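Local coordinates for protein inositol-3-phosphate synthase (PDB 1VKO) that belongs to the inositol-3-phosphate synthase family and binds nicotinamide-adenine-dinucleotide in a Rossmann-type domain, at residues P74-G85 with L149-D160; E241-A249 with I448-S459. All blocks are in the same frame, centred on the assembly; numbering follows the deposited sequence.

In the fold
Both contacts are buried and lie in the NAD-binding Rossmann domain, where strands 77-82 and 242-247 are neighbours in one parallel sheet. Interaction 1 works within the sheet: strand 77-82 pairs with the outermost strand 154-159 mainly through backbone bonds. Interaction 2 works on a face of the sheet, packing helix 440-458 against strand 242-247 through mostly apolar side chains. Their centres are 8 Å apart, and Glu456 of interaction 2 also packs on Thr77 of interaction 1. At the C-terminal ends of the strands both reach the dinucleotide, interaction 1 through a carboxylate at the adenine ribose, interaction 2 through a backbone carbonyl at the nicotinamide ribose.

Interaction 1: residues P74-G85 with L149-D160; sequences PRKTGLLLVGLG and LSPNDLIISGWD. With NAD (nicotinamide-adenine-dinucleotide), chain G.
In the Rossmann fold of this synthase, strand 77-82 runs into the glycine-rich turn and its parallel partner 154-159 into Asp160, which together receive the adenosine half of NAD. Backbone hydrogen bonds alternate between the two strands, from Ile155 N to Thr77 O (3.1 Å) through to Trp159 N on Leu81 O (2.9 Å). Where the pairing ends, Trp159 O takes two donors, Gly83 N and Leu84 N, the latter from above the carbonyl plane, which fastens the start of the turn. On one face of the sheet the benzo part of Trp159 crosses Leu80 and Val82: CZ3 meets Leu80 CB at 3.7 Å and CE3 meets Val82 CG2, while NE1 is hydrogen-bonded to Asp230 OD2. The other methyl of Val82, CG1, lies anti to the backbone N (chi1 -166°) and touches NAD C2A at 3.5 Å. On the opposite face Leu84 CD1 reaches Ile156 CG2 (3.9 Å). Asp160 holds the ribose with both oxygens: OD1 accepts from NAD O2B in a very short 2.5 Å bond, OD2 from NAD O3B at 2.7 Å. Gly85 N meets OD2 on its anti side, and Ser162 N is hydrogen-bonded to OD1. These backbone donors would help steady the carboxylate's negative charge and fix its rotation.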
loop_
_atom_site.group_PDB
_atom_site.type_symbol
_atom_site.label_atom_id
_atom_site.label_comp_id
_atom_site.label_asym_id
_atom_site.label_seq_id
_atom_site.Cartn_x
_atom_site.Cartn_y
_atom_site.Cartn_z
ATOM N N PRO A 74 -27.510 27.465 25.417
ATOM C CA PRO A 74 -26.600 26.486 26.001
ATOM C C PRO A 74 -26.216 26.905 27.413
ATOM O O PRO A 74 -25.975 28.085 27.658
ATOM C CB PRO A 74 -25.409 26.500 25.035
ATOM C CG PRO A 74 -26.030 26.911 23.716
ATOM C CD PRO A 74 -26.989 27.991 24.137
ATOM N N ARG A 75 -26.203 25.933 28.330
ATOM C CA ARG A 75 -25.841 26.172 29.724
ATOM C C ARG A 75 -24.327 26.361 29.907
ATOM O O ARG A 75 -23.523 25.908 29.067
ATOM C CB ARG A 75 -26.323 25.015 30.587
ATOM C CG ARG A 75 -27.779 25.123 31.001
ATOM C CD ARG A 75 -28.753 24.535 29.984
ATOM N NE ARG A 75 -30.134 24.503 30.481
ATOM C CZ ARG A 75 -30.807 23.401 30.777
ATOM N NH1 ARG A 75 -30.256 22.199 30.641
ATOM N NH2 ARG A 75 -32.045 23.500 31.199
ATOM N N LYS A 76 -23.943 27.036 31.001
ATOM C CA LYS A 76 -22.523 27.235 31.329
ATOM C C LYS A 76 -21.926 25.898 31.707
ATOM O O LYS A 76 -22.410 25.241 32.631
ATOM C CB LYS A 76 -22.331 28.242 32.457
ATOM C CG LYS A 76 -20.895 28.742 32.547
ATOM C CD LYS A 76 -20.644 29.599 33.791
ATOM C CE LYS A 76 -19.205 30.085 33.769
ATOM N NZ LYS A 76 -18.794 30.732 35.041
ATOM N N THR A 77 -20.876 25.500 31.008
ATOM C CA THR A 77 -20.478 24.079 30.978
ATOM C C THR A 77 -19.031 23.790 31.355
ATOM O O THR A 77 -18.101 24.281 30.735
ATOM C CB THR A 77 -20.818 23.506 29.581
ATOM O OG1 THR A 77 -22.240 23.495 29.441
ATOM C CG2 THR A 77 -20.444 22.036 29.432
ATOM N N GLY A 78 -18.849 22.985 32.391
ATOM C CA GLY A 78 -17.508 22.540 32.771
ATOM C C GLY A 78 -17.294 21.112 32.316
ATOM O O GLY A 78 -18.217 20.294 32.391
ATOM N N LEU A 79 -16.076 20.825 31.858
ATOM C CA LEU A 79 -15.662 19.451 31.497
ATOM C C LEU A 79 -14.463 19.012 32.309
ATOM O O LEU A 79 -13.420 19.713 32.359
ATOM C CB LEU A 79 -15.376 19.301 29.967
ATOM C CG LEU A 79 -14.837 17.954 29.414
ATOM C CD1 LEU A 79 -15.860 16.846 29.581
ATOM C CD2 LEU A 79 -14.469 18.052 27.952
ATOM N N LEU A 80 -14.615 17.839 32.925
ATOM C CA LEU A 80 -13.571 17.262 33.743
ATOM C C LEU A 80 -13.006 16.001 33.121
ATOM O O LEU A 80 -13.717 14.981 32.985
ATOM C CB LEU A 80 -14.108 16.902 35.140
ATOM C CG LEU A 80 -14.537 17.998 36.091
ATOM C CD1 LEU A 80 -15.582 17.459 37.076
ATOM C CD2 LEU A 80 -13.329 18.543 36.807
ATOM N N LEU A 81 -11.714 16.017 32.798
ATOM C CA LEU A 81 -11.162 14.842 32.107
ATOM C C LEU A 81 -10.351 14.021 33.039
ATOM O O LEU A 81 -9.510 14.543 33.781
ATOM C CB LEU A 81 -10.329 15.245 30.889
ATOM C CG LEU A 81 -10.997 16.189 29.874
ATOM C CD1 LEU A 81 -10.098 16.593 28.724
ATOM C CD2 LEU A 81 -12.250 15.549 29.326
ATOM N N VAL A 82 -10.587 12.731 33.011
ATOM C CA VAL A 82 -9.682 11.818 33.692
ATOM C C VAL A 82 -8.597 11.457 32.715
ATOM O O VAL A 82 -8.869 11.058 31.562
ATOM C CB VAL A 82 -10.394 10.590 34.239
ATOM C CG1 VAL A 82 -9.485 9.864 35.220
ATOM C CG2 VAL A 82 -11.712 11.013 34.911
ATOM N N GLY A 83 -7.361 11.624 33.162
ATOM C CA GLY A 83 -6.225 11.594 32.254
ATOM C C GLY A 83 -6.040 12.979 31.637
ATOM O O GLY A 83 -5.748 13.099 30.467
ATOM N N LEU A 84 -6.216 14.035 32.418
ATOM C CA LEU A 84 -6.125 15.421 31.901
ATOM C C LEU A 84 -4.761 15.736 31.332
ATOM O O LEU A 84 -4.647 16.575 30.433
ATOM C CB LEU A 84 -6.463 16.451 32.983
ATOM C CG LEU A 84 -6.296 17.953 32.662
ATOM C CD1 LEU A 84 -7.351 18.441 31.654
ATOM C CD2 LEU A 84 -6.354 18.851 33.913
ATOM N N GLY A 85 -3.728 15.062 31.836
ATOM C CA GLY A 85 -2.350 15.337 31.423
ATOM C C GLY A 85 -1.837 14.470 30.306
ATOM O O GLY A 85 -0.661 14.541 29.969
ATOM N N LEU A 149 -22.926 24.446 22.174
ATOM C CA LEU A 149 -21.666 25.060 22.590
ATOM C C LEU A 149 -20.618 25.123 21.474
ATOM O O LEU A 149 -20.657 24.349 20.517
ATOM C CB LEU A 149 -21.075 24.281 23.759
ATOM C CG LEU A 149 -21.887 24.161 25.036
ATOM C CD1 LEU A 149 -21.400 22.940 25.786
ATOM C CD2 LEU A 149 -21.739 25.454 25.863
ATOM N N SER A 150 -19.701 26.079 21.595
ATOM C CA SER A 150 -18.437 26.021 20.881
ATOM C C SER A 150 -17.442 25.521 21.879
ATOM O O SER A 150 -17.584 25.812 23.069
ATOM C CB SER A 150 -18.000 27.422 20.461
ATOM O OG SER A 150 -16.580 27.502 20.352
ATOM N N PRO A 151 -16.406 24.816 21.447
ATOM C CA PRO A 151 -15.420 24.319 22.411
ATOM C C PRO A 151 -14.733 25.471 23.129
ATOM O O PRO A 151 -14.097 25.247 24.146
ATOM C CB PRO A 151 -14.427 23.549 21.540
ATOM C CG PRO A 151 -15.245 23.142 20.321
ATOM C CD PRO A 151 -16.079 24.408 20.065
ATOM N N ASN A 152 -14.858 26.686 22.599
ATOM C CA ASN A 152 -14.310 27.846 23.268
ATOM C C ASN A 152 -15.055 28.142 24.569
ATOM O O ASN A 152 -14.506 28.785 25.440
ATOM C CB ASN A 152 -14.301 29.076 22.338
ATOM C CG ASN A 152 -13.478 28.847 21.072
ATOM O OD1 ASN A 152 -12.529 28.042 21.042
ATOM N ND2 ASN A 152 -13.842 29.548 20.017
ATOM N N ASP A 153 -16.283 27.627 24.701
ATOM C CA ASP A 153 -17.164 27.940 25.830
ATOM C C ASP A 153 -17.027 26.910 26.930
ATOM O O ASP A 153 -17.750 26.985 27.952
ATOM C CB ASP A 153 -18.632 27.909 25.396
ATOM C CG ASP A 153 -18.955 28.913 24.335
ATOM O OD1 ASP A 153 -18.630 30.111 24.545
ATOM O OD2 ASP A 153 -19.549 28.596 23.272
ATOM N N LEU A 154 -16.163 25.914 26.710
ATOM C CA LEU A 154 -15.985 24.827 27.685
ATOM C C LEU A 154 -14.908 25.206 28.672
ATOM O O LEU A 154 -13.814 25.601 28.273
ATOM C CB LEU A 154 -15.607 23.505 27.006
ATOM C CG LEU A 154 -16.497 22.758 25.988
ATOM C CD1 LEU A 154 -15.717 21.566 25.360
ATOM C CD2 LEU A 154 -17.844 22.261 26.580
ATOM N N ILE A 155 -15.226 25.106 29.958
ATOM C CA ILE A 155 -14.232 25.272 31.015
ATOM C C ILE A 155 -13.726 23.894 31.410
ATOM O O ILE A 155 -14.522 23.029 31.791
ATOM C CB ILE A 155 -14.886 25.921 32.271
ATOM C CG1 ILE A 155 -15.270 27.394 32.035
ATOM C CG2 ILE A 155 -13.947 25.821 33.447
ATOM C CD1 ILE A 155 -16.758 27.633 31.715
ATOM N N ILE A 156 -12.415 23.693 31.405
ATOM C CA ILE A 156 -11.870 22.357 31.596
ATOM C C ILE A 156 -10.882 22.175 32.759
ATOM O O ILE A 156 -9.876 22.843 32.832
ATOM C CB ILE A 156 -11.212 21.882 30.299
ATOM C CG1 ILE A 156 -12.218 21.834 29.150
ATOM C CG2 ILE A 156 -10.480 20.553 30.526
ATOM C CD1 ILE A 156 -11.619 21.284 27.831
ATOM N N SER A 157 -11.168 21.241 33.652
ATOM C CA SER A 157 -10.191 20.755 34.600
ATOM C C SER A 157 -10.141 19.202 34.508
ATOM O O SER A 157 -10.619 18.611 33.522
ATOM C CB SER A 157 -10.601 21.179 36.001
ATOM O OG SER A 157 -9.593 20.823 36.927
ATOM N N GLY A 158 -9.561 18.569 35.522
ATOM C CA GLY A 158 -9.593 17.155 35.671
ATOM C C GLY A 158 -8.443 16.604 36.476
ATOM O O GLY A 158 -7.803 17.330 37.236
ATOM N N TRP A 159 -8.183 15.303 36.294
ATOM C CA TRP A 159 -7.250 14.590 37.157
ATOM C C TRP A 159 -6.170 13.824 36.415
ATOM O O TRP A 159 -6.379 13.354 35.302
ATOM C CB TRP A 159 -7.994 13.590 37.992
ATOM C CG TRP A 159 -9.137 14.119 38.797
ATOM C CD1 TRP A 159 -9.113 14.508 40.112
ATOM C CD2 TRP A 159 -10.492 14.244 38.362
ATOM N NE1 TRP A 159 -10.372 14.897 40.501
ATOM C CE2 TRP A 159 -11.236 14.750 39.450
ATOM C CE3 TRP A 159 -11.154 14.014 37.145
ATOM C CZ2 TRP A 159 -12.616 14.999 39.366
ATOM C CZ3 TRP A 159 -12.512 14.223 37.071
ATOM C CH2 TRP A 159 -13.233 14.728 38.175
ATOM N N ASP A 160 -5.025 13.658 37.051
ATOM C CA ASP A 160 -4.020 12.811 36.477
ATOM C C ASP A 160 -3.113 12.239 37.526
ATOM O O ASP A 160 -2.687 12.969 38.402
ATOM C CB ASP A 160 -3.197 13.556 35.444
ATOM C CG ASP A 160 -2.689 12.629 34.326
ATOM O OD1 ASP A 160 -2.003 11.651 34.623
ATOM O OD2 ASP A 160 -2.955 12.794 33.127
HETATM P PA NAD G . -2.033 8.943 27.260
HETATM O O1A NAD G . -1.156 8.014 27.952
HETATM O O2A NAD G . -1.208 9.974 26.609
HETATM O O5B NAD G . -3.054 9.514 28.331
HETATM C C5B NAD G . -3.322 8.803 29.502
HETATM C C4B NAD G . -3.150 9.761 30.666
HETATM O O4B NAD G . -3.997 9.343 31.712
HETATM C C3B NAD G . -1.751 9.753 31.213
HETATM O O3B NAD G . -1.522 11.098 31.603
HETATM C C2B NAD G . -1.808 8.956 32.485
HETATM O O2B NAD G . -1.026 9.702 33.416
HETATM C C1B NAD G . -3.274 9.100 32.883
HETATM N N9A NAD G . -3.910 8.074 33.749
HETATM C C8A NAD G . -3.744 6.723 33.782
HETATM N N7A NAD G . -4.529 6.223 34.763
HETATM C C5A NAD G . -5.204 7.212 35.378
HETATM C C6A NAD G . -6.103 7.262 36.458
HETATM N N6A NAD G . -6.457 6.186 37.179
HETATM N N1A NAD G . -6.590 8.482 36.851
HETATM C C2A NAD G . -6.188 9.628 36.229
HETATM N N3A NAD G . -5.286 9.559 35.216
HETATM C C4A NAD G . -4.796 8.383 34.770
HETATM O O3 NAD G . -3.002 8.191 26.199
HETATM P PN NAD G . -3.928 9.042 25.223
HETATM O O1N NAD G . -4.166 10.354 25.880
HETATM O O2N NAD G . -3.313 9.007 23.894
HETATM O O5D NAD G . -5.382 8.322 25.252
HETATM C C5D NAD G . -5.991 7.957 26.478
HETATM C C4D NAD G . -7.058 6.853 26.351
HETATM O O4D NAD G . -7.933 7.135 25.287
HETATM C C3D NAD G . -6.488 5.455 26.088
HETATM O O3D NAD G . -7.216 4.526 26.843
HETATM C C2D NAD G . -6.876 5.184 24.657
HETATM O O2D NAD G . -7.116 3.822 24.338
HETATM C C1D NAD G . -8.167 5.949 24.559
HETATM N N1N NAD G . -8.421 6.107 23.132
HETATM C C2N NAD G . -7.551 6.814 22.362
HETATM C C3N NAD G . -7.797 6.923 21.011
HETATM C C7N NAD G . -7.058 7.994 20.303
HETATM O O7N NAD G . -6.107 8.691 21.087
HETATM N N7N NAD G . -7.326 8.260 19.019
HETATM C C4N NAD G . -8.936 6.334 20.428
HETATM C C5N NAD G . -9.794 5.607 21.224
HETATM C C6N NAD G . -9.522 5.487 22.595
#

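Interaction 2: residues E241-A249 with I448-S459; sequences ECVIVLWTA and IYDLAILTELAS. With NAD (nicotinamide-adenine-dinucleotide), chain G.
Apolar packing of helix 440-458 on strand 242-247, a central strand of the parallel Rossmann sheet, makes up most of this buried contact. The short segments run roughly antiparallel, at 142°, their axes approaching to 9.5 Å, and alternate strand residues face the helix. Leu246 places CG anti to the backbone N (chi1 -176°) and spreads its two methyls over successive parts of the helix: CD1 meets Leu451 CD1 at 4.1 Å, the side chains crossing at about a right angle, and CD2 rests on Ile448 CG1. Ile244 presents CD1 to the helix backbone, 3.3 Å from Ala452 O, with Ala452 CB also beside it. Toward the helix end, Cys242 SG lies against the methylene Glu456 CG (3.8 Å). The carboxylate of Glu456 is held from outside the pair, by a salt bridge to Arg460 and a hydrogen bond from Arg75 N.

The polar bonds stay within 448-459. Leu451 O accepts from Thr455 N and from Thr455 OG1, which approach from opposite faces of its plane, and Ser459 OG donates to Glu456 O. Past the strand the chain reaches the dinucleotide: Ala249 CB lies over one face of the Trp247 ring, toward its rim, while Ala249 O accepts from NAD O3D at 3.1 Å.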
loop_
_atom_site.group_PDB
_atom_site.type_symbol
_atom_site.label_atom_id
_atom_site.label_comp_id
_atom_site.label_asym_id
_atom_site.label_seq_id
_atom_site.Cartn_x
_atom_site.Cartn_y
_atom_site.Cartn_z
ATOM N N GLU A 241 -23.661 25.280 35.126
ATOM C CA GLU A 241 -24.964 24.643 35.085
ATOM C C GLU A 241 -24.934 23.251 34.476
ATOM O O GLU A 241 -25.913 22.531 34.625
ATOM C CB GLU A 241 -25.963 25.499 34.310
ATOM C CG GLU A 241 -26.211 26.891 34.882
ATOM C CD GLU A 241 -26.549 27.869 33.781
ATOM O OE1 GLU A 241 -27.655 27.757 33.209
ATOM O OE2 GLU A 241 -25.697 28.729 33.467
ATOM N N CYS A 242 -23.860 22.890 33.760
ATOM C CA CYS A 242 -23.694 21.516 33.226
ATOM C C CYS A 242 -22.284 21.028 33.484
ATOM O O CYS A 242 -21.314 21.676 33.090
ATOM C CB CYS A 242 -23.971 21.449 31.722
ATOM S SG CYS A 242 -24.088 19.776 31.034
ATOM N N VAL A 243 -22.171 19.888 34.156
ATOM C CA VAL A 243 -20.860 19.320 34.452
ATOM C C VAL A 243 -20.812 17.975 33.746
ATOM O O VAL A 243 -21.721 17.152 33.922
ATOM C CB VAL A 243 -20.650 19.110 35.979
ATOM C CG1 VAL A 243 -19.336 18.444 36.260
ATOM C CG2 VAL A 243 -20.696 20.428 36.697
ATOM N N ILE A 244 -19.772 17.776 32.946
ATOM C CA ILE A 244 -19.552 16.515 32.262
ATOM C C ILE A 244 -18.188 16.000 32.695
ATOM O O ILE A 244 -17.206 16.763 32.726
ATOM C CB ILE A 244 -19.597 16.679 30.724
ATOM C CG1 ILE A 244 -20.934 17.220 30.280
ATOM C CG2 ILE A 244 -19.308 15.312 29.994
ATOM C CD1 ILE A 244 -20.826 18.105 28.998
ATOM N N VAL A 245 -18.155 14.717 33.063
ATOM C CA VAL A 245 -16.931 14.025 33.366
ATOM C C VAL A 245 -16.632 13.023 32.252
ATOM O O VAL A 245 -17.526 12.296 31.775
ATOM C CB VAL A 245 -17.032 13.289 34.684
ATOM C CG1 VAL A 245 -15.837 12.241 34.829
ATOM C CG2 VAL A 245 -17.082 14.299 35.820
ATOM N N LEU A 246 -15.375 12.977 31.829
ATOM C CA LEU A 246 -15.023 12.156 30.676
ATOM C C LEU A 246 -13.689 11.466 30.889
ATOM O O LEU A 246 -12.677 12.108 31.242
ATOM C CB LEU A 246 -15.011 13.010 29.391
ATOM C CG LEU A 246 -14.753 12.321 28.056
ATOM C CD1 LEU A 246 -15.539 12.996 26.876
ATOM C CD2 LEU A 246 -13.239 12.266 27.784
ATOM N N TRP A 247 -13.704 10.151 30.679
ATOM C CA TRP A 247 -12.537 9.328 30.829
ATOM C C TRP A 247 -11.704 9.267 29.536
ATOM O O TRP A 247 -12.131 8.709 28.492
ATOM C CB TRP A 247 -12.961 7.912 31.244
ATOM C CG TRP A 247 -11.787 7.016 31.464
ATOM C CD1 TRP A 247 -11.013 6.414 30.501
ATOM C CD2 TRP A 247 -11.222 6.641 32.725
ATOM N NE1 TRP A 247 -10.004 5.691 31.093
ATOM C CE2 TRP A 247 -10.103 5.811 32.455
ATOM C CE3 TRP A 247 -11.538 6.933 34.071
ATOM C CZ2 TRP A 247 -9.320 5.248 33.475
ATOM C CZ3 TRP A 247 -10.734 6.419 35.071
ATOM C CH2 TRP A 247 -9.648 5.558 34.767
ATOM N N THR A 248 -10.501 9.801 29.637
ATOM C CA THR A 248 -9.515 9.729 28.584
ATOM C C THR A 248 -8.134 9.468 29.217
ATOM O O THR A 248 -7.106 9.986 28.759
ATOM C CB THR A 248 -9.526 11.016 27.690
ATOM O OG1 THR A 248 -8.503 10.904 26.696
ATOM C CG2 THR A 248 -9.142 12.322 28.468
ATOM N N ALA A 249 -8.137 8.668 30.285
ATOM C CA ALA A 249 -6.929 8.090 30.876
ATOM C C ALA A 249 -6.637 6.671 30.314
ATOM O O ALA A 249 -7.325 6.195 29.446
ATOM C CB ALA A 249 -7.090 8.039 32.402
ATOM N N ILE A 448 -13.588 14.466 21.680
ATOM C CA ILE A 448 -13.848 14.808 23.037
ATOM C C ILE A 448 -14.742 16.048 23.033
ATOM O O ILE A 448 -15.690 16.107 23.808
ATOM C CB ILE A 448 -12.566 15.052 23.810
ATOM C CG1 ILE A 448 -11.859 13.715 24.099
ATOM C CG2 ILE A 448 -12.903 15.799 25.128
ATOM C CD1 ILE A 448 -10.443 13.860 24.558
ATOM N N TYR A 449 -14.481 17.021 22.146
ATOM C CA TYR A 449 -15.335 18.207 22.122
ATOM C C TYR A 449 -16.730 17.810 21.676
ATOM O O TYR A 449 -17.680 18.288 22.238
ATOM C CB TYR A 449 -14.828 19.348 21.238
ATOM C CG TYR A 449 -13.420 19.789 21.437
ATOM C CD1 TYR A 449 -12.856 19.880 22.695
ATOM C CD2 TYR A 449 -12.646 20.135 20.338
ATOM C CE1 TYR A 449 -11.536 20.319 22.860
ATOM C CE2 TYR A 449 -11.339 20.574 20.481
ATOM C CZ TYR A 449 -10.803 20.662 21.732
ATOM O OH TYR A 449 -9.497 21.024 21.844
ATOM N N ASP A 450 -16.865 16.894 20.716
ATOM C CA ASP A 450 -18.200 16.528 20.264
ATOM C C ASP A 450 -19.008 15.788 21.313
ATOM O O ASP A 450 -20.234 16.019 21.443
ATOM C CB ASP A 450 -18.166 15.685 19.006
ATOM C CG ASP A 450 -17.568 16.419 17.802
ATOM O OD1 ASP A 450 -17.866 17.628 17.622
ATOM O OD2 ASP A 450 -16.814 15.843 16.969
ATOM N N LEU A 451 -18.366 14.869 22.039
ATOM C CA LEU A 451 -19.108 14.097 23.053
ATOM C C LEU A 451 -19.652 15.059 24.132
ATOM O O LEU A 451 -20.838 15.047 24.479
ATOM C CB LEU A 451 -18.240 12.992 23.659
ATOM C CG LEU A 451 -17.832 11.814 22.758
ATOM C CD1 LEU A 451 -16.503 11.254 23.241
ATOM C CD2 LEU A 451 -18.891 10.715 22.703
ATOM N N ALA A 452 -18.787 15.919 24.643
ATOM C CA ALA A 452 -19.223 16.868 25.641
ATOM C C ALA A 452 -20.411 17.649 25.057
ATOM O O ALA A 452 -21.433 17.843 25.734
ATOM C CB ALA A 452 -18.070 17.802 26.036
ATOM N N ILE A 453 -20.292 18.050 23.790
ATOM C CA ILE A 453 -21.168 19.075 23.239
ATOM C C ILE A 453 -22.549 18.483 22.967
ATOM O O ILE A 453 -23.580 19.081 23.276
ATOM C CB ILE A 453 -20.492 19.765 22.025
ATOM C CG1 ILE A 453 -19.430 20.759 22.534
ATOM C CG2 ILE A 453 -21.505 20.471 21.111
ATOM C CD1 ILE A 453 -18.565 21.364 21.460
ATOM N N LEU A 454 -22.581 17.281 22.434
ATOM C CA LEU A 454 -23.852 16.629 22.215
ATOM C C LEU A 454 -24.530 16.254 23.525
ATOM O O LEU A 454 -25.765 16.167 23.577
ATOM C CB LEU A 454 -23.653 15.394 21.334
ATOM C CG LEU A 454 -23.203 15.782 19.942
ATOM C CD1 LEU A 454 -22.600 14.615 19.245
ATOM C CD2 LEU A 454 -24.329 16.452 19.101
ATOM N N THR A 455 -23.738 16.031 24.584
ATOM C CA THR A 455 -24.304 15.724 25.900
ATOM C C THR A 455 -25.053 16.917 26.507
ATOM O O THR A 455 -26.189 16.769 26.947
ATOM C CB THR A 455 -23.239 15.215 26.869
ATOM O OG1 THR A 455 -22.728 13.965 26.396
ATOM C CG2 THR A 455 -23.886 14.844 28.212
ATOM N N GLU A 456 -24.409 18.086 26.518
ATOM C CA GLU A 456 -25.036 19.305 27.021
ATOM C C GLU A 456 -26.296 19.624 26.230
ATOM O O GLU A 456 -27.281 20.105 26.792
ATOM C CB GLU A 456 -24.073 20.487 26.950
ATOM C CG GLU A 456 -24.492 21.698 27.771
ATOM C CD GLU A 456 -25.614 22.493 27.138
ATOM O OE1 GLU A 456 -25.561 22.707 25.907
ATOM O OE2 GLU A 456 -26.551 22.922 27.868
ATOM N N LEU A 457 -26.256 19.365 24.923
ATOM C CA LEU A 457 -27.409 19.581 24.075
ATOM C C LEU A 457 -28.507 18.625 24.498
ATOM O O LEU A 457 -29.640 19.049 24.713
ATOM C CB LEU A 457 -27.077 19.413 22.587
ATOM C CG LEU A 457 -28.315 19.189 21.692
ATOM C CD1 LEU A 457 -29.242 20.431 21.662
ATOM C CD2 LEU A 457 -27.959 18.737 20.303
ATOM N N ALA A 458 -28.192 17.343 24.638
ATOM C CA ALA A 458 -29.222 16.394 25.052
ATOM C C ALA A 458 -29.807 16.773 26.432
ATOM O O ALA A 458 -30.994 16.506 26.728
ATOM C CB ALA A 458 -28.679 14.971 25.040
ATOM N N SER A 459 -28.979 17.408 27.268
ATOM C CA SER A 459 -29.412 17.809 28.594
ATOM C C SER A 459 -30.473 18.896 28.480
ATOM O O SER A 459 -31.147 19.188 29.464
ATOM C CB SER A 459 -28.232 18.254 29.466
ATOM O OG SER A 459 -28.002 19.648 29.388
HETATM P PA NAD G . -2.033 8.943 27.260
HETATM O O1A NAD G . -1.156 8.014 27.952
HETATM O O2A NAD G . -1.208 9.974 26.609
HETATM O O5B NAD G . -3.054 9.514 28.331
HETATM C C5B NAD G . -3.322 8.803 29.502
HETATM C C4B NAD G . -3.150 9.761 30.666
HETATM O O4B NAD G . -3.997 9.343 31.712
HETATM C C3B NAD G . -1.751 9.753 31.213
HETATM O O3B NAD G . -1.522 11.098 31.603
HETATM C C2B NAD G . -1.808 8.956 32.485
HETATM O O2B NAD G . -1.026 9.702 33.416
HETATM C C1B NAD G . -3.274 9.100 32.883
HETATM N N9A NAD G . -3.910 8.074 33.749
HETATM C C8A NAD G . -3.744 6.723 33.782
HETATM N N7A NAD G . -4.529 6.223 34.763
HETATM C C5A NAD G . -5.204 7.212 35.378
HETATM C C6A NAD G . -6.103 7.262 36.458
HETATM N N6A NAD G . -6.457 6.186 37.179
HETATM N N1A NAD G . -6.590 8.482 36.851
HETATM C C2A NAD G . -6.188 9.628 36.229
HETATM N N3A NAD G . -5.286 9.559 35.216
HETATM C C4A NAD G . -4.796 8.383 34.770
HETATM O O3 NAD G . -3.002 8.191 26.199
HETATM P PN NAD G . -3.928 9.042 25.223
HETATM O O1N NAD G . -4.166 10.354 25.880
HETATM O O2N NAD G . -3.313 9.007 23.894
HETATM O O5D NAD G . -5.382 8.322 25.252
HETATM C C5D NAD G . -5.991 7.957 26.478
HETATM C C4D NAD G . -7.058 6.853 26.351
HETATM O O4D NAD G . -7.933 7.135 25.287
HETATM C C3D NAD G . -6.488 5.455 26.088
HETATM O O3D NAD G . -7.216 4.526 26.843
HETATM C C2D NAD G . -6.876 5.184 24.657
HETATM O O2D NAD G . -7.116 3.822 24.338
HETATM C C1D NAD G . -8.167 5.949 24.559
HETATM N N1N NAD G . -8.421 6.107 23.132
HETATM C C2N NAD G . -7.551 6.814 22.362
HETATM C C3N NAD G . -7.797 6.923 21.011
HETATM C C7N NAD G . -7.058 7.994 20.303
HETATM O O7N NAD G . -6.107 8.691 21.087
HETATM N N7N NAD G . -7.326 8.260 19.019
HETATM C C4N NAD G . -8.936 6.334 20.428
HETATM C C5N NAD G . -9.794 5.607 21.224
HETATM C C6N NAD G . -9.522 5.487 22.595
#